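Local coordinates for protein polyhedrin (Uranotaenia sapphirina cypovirus, PDB 4ZQX) that packs into the crystalline polyhedra that occlude cypovirus particles, and binds ATP in a pocket of each subunit, at residues Ser126-Gln129 / Thr130-Tyr133. Sequence-based numbering, arbitrary orientation.
Sequences SMRQ and TEEY
A type VIII-like beta turn, R128-E131 with Q129 and T130 at its corners, joins S126-Q129 to T130-Y133 in the long surface loop between strands 116-120 and 150-152; it illustrates how water and side-chain packing can accompany a bend without regular secondary structure. R128 CA and E131 CA are 5.6 Å apart. A water donates to S126 O at 2.9 Å and accepts from E132 N at 3.1 Å, bridging the two limbs where the chain doubles back. Beside this bridge E131 packs in the bend. E131 CG lies beside the backbone N (chi1 -64°), which brings it 3.5 Å from S126 O and 3.6 Å from R128 O. E131 OE2 lies 3.7 Å from M127 CA. P122 of the same chain and Y225 of the second subunit pack on E131, which is buried while M127, R128, Q129 and T130 are exposed. The S126 hydroxyl accepts from R137 N, fastening that end of the segment. With R128 CG between the backbone N and the carbonyl carbon (chi1 54°), R128 CG and CD press on T130 O, which lies at the guanidinium edge near its plane; R128 CD to T130 O is a short C-to-O contact of 2.9 Å.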
loop_
_atom_site.group_PDB
_atom_site.type_symbol
_atom_site.label_atom_id
_atom_site.label_comp_id
_atom_site.label_asym_id
_atom_site.label_seq_id
_atom_site.Cartn_x
_atom_site.Cartn_y
_atom_site.Cartn_z
ATOM N N SER A 126 5.021 -18.675 -2.613
ATOM C CA SER A 126 4.151 -19.796 -2.247
ATOM C C SER A 126 4.945 -20.775 -1.398
ATOM O O SER A 126 6.077 -21.124 -1.751
ATOM C CB SER A 126 3.661 -20.525 -3.493
ATOM O OG SER A 126 2.827 -19.696 -4.273
ATOM N N MET A 127 4.359 -21.223 -0.288
ATOM C CA MET A 127 5.066 -22.091 0.644
ATOM C C MET A 127 5.179 -23.518 0.116
ATOM O O MET A 127 4.200 -24.106 -0.329
ATOM C CB MET A 127 4.364 -22.122 1.993
ATOM C CG MET A 127 5.179 -22.842 3.053
ATOM S SD MET A 127 4.348 -22.872 4.631
ATOM C CE MET A 127 4.588 -21.171 5.133
ATOM N N ARG A 128 6.382 -24.069 0.190
ATOM C CA ARG A 128 6.629 -25.447 -0.195
ATOM C C ARG A 128 7.989 -25.811 0.382
ATOM O O ARG A 128 8.680 -24.941 0.938
ATOM C CB ARG A 128 6.620 -25.608 -1.715
ATOM C CG ARG A 128 7.553 -24.682 -2.415
ATOM C CD ARG A 128 7.706 -25.017 -3.896
ATOM N NE ARG A 128 6.432 -25.117 -4.587
ATOM C CZ ARG A 128 5.962 -26.215 -5.180
ATOM N NH1 ARG A 128 6.656 -27.348 -5.201
ATOM N NH2 ARG A 128 4.784 -26.163 -5.784
ATOM N N GLN A 129 8.366 -27.086 0.276
ATOM C CA GLN A 129 9.636 -27.558 0.836
ATOM C C GLN A 129 10.785 -26.750 0.248
ATOM O O GLN A 129 11.702 -26.355 0.958
ATOM C CB GLN A 129 9.854 -29.047 0.566
ATOM C CG GLN A 129 11.238 -29.543 0.997
ATOM C CD GLN A 129 11.442 -31.023 0.744
ATOM O OE1 GLN A 129 10.933 -31.570 -0.226
ATOM N NE2 GLN A 129 12.197 -31.674 1.615
ATOM N N THR A 130 10.715 -26.507 -1.056
ATOM C CA THR A 130 11.743 -25.762 -1.767
ATOM C C THR A 130 11.101 -24.615 -2.544
ATOM O O THR A 130 10.606 -24.781 -3.666
ATOM C CB THR A 130 12.492 -26.697 -2.724
ATOM O OG1 THR A 130 12.990 -27.820 -1.983
ATOM C CG2 THR A 130 13.631 -25.983 -3.409
ATOM N N GLU A 131 11.108 -23.443 -1.932
ATOM C CA GLU A 131 10.538 -22.265 -2.551
ATOM C C GLU A 131 11.411 -21.784 -3.699
ATOM O O GLU A 131 12.628 -21.773 -3.608
ATOM C CB GLU A 131 10.333 -21.192 -1.491
ATOM C CG GLU A 131 9.308 -21.642 -0.456
ATOM C CD GLU A 131 9.141 -20.699 0.719
ATOM O OE1 GLU A 131 9.666 -19.572 0.685
ATOM O OE2 GLU A 131 8.465 -21.104 1.684
ATOM N N GLU A 132 10.769 -21.385 -4.789
ATOM C CA GLU A 132 11.484 -21.032 -6.009
ATOM C C GLU A 132 10.588 -20.131 -6.850
ATOM O O GLU A 132 9.365 -20.305 -6.846
ATOM C CB GLU A 132 11.831 -22.330 -6.749
ATOM C CG GLU A 132 12.536 -22.184 -8.047
ATOM C CD GLU A 132 13.054 -23.503 -8.547
ATOM O OE1 GLU A 132 12.501 -24.568 -8.163
ATOM O OE2 GLU A 132 14.023 -23.475 -9.323
ATOM N N TYR A 133 11.181 -19.168 -7.561
ATOM C CA TYR A 133 10.387 -18.197 -8.326
ATOM C C TYR A 133 9.523 -18.850 -9.401
ATOM O O TYR A 133 8.435 -18.372 -9.685
ATOM C CB TYR A 133 11.281 -17.127 -8.984
ATOM C CG TYR A 133 11.715 -16.025 -8.045
ATOM C CD1 TYR A 133 10.800 -15.411 -7.201
ATOM C CD2 TYR A 133 13.035 -15.605 -7.993
ATOM C CE1 TYR A 133 11.182 -14.414 -6.351
ATOM C CE2 TYR A 133 13.431 -14.603 -7.124
ATOM C CZ TYR A 133 12.496 -14.020 -6.315
ATOM O OH TYR A 133 12.860 -13.036 -5.449
HETATM O O HOH W 1 7.697 -21.290 -4.141
#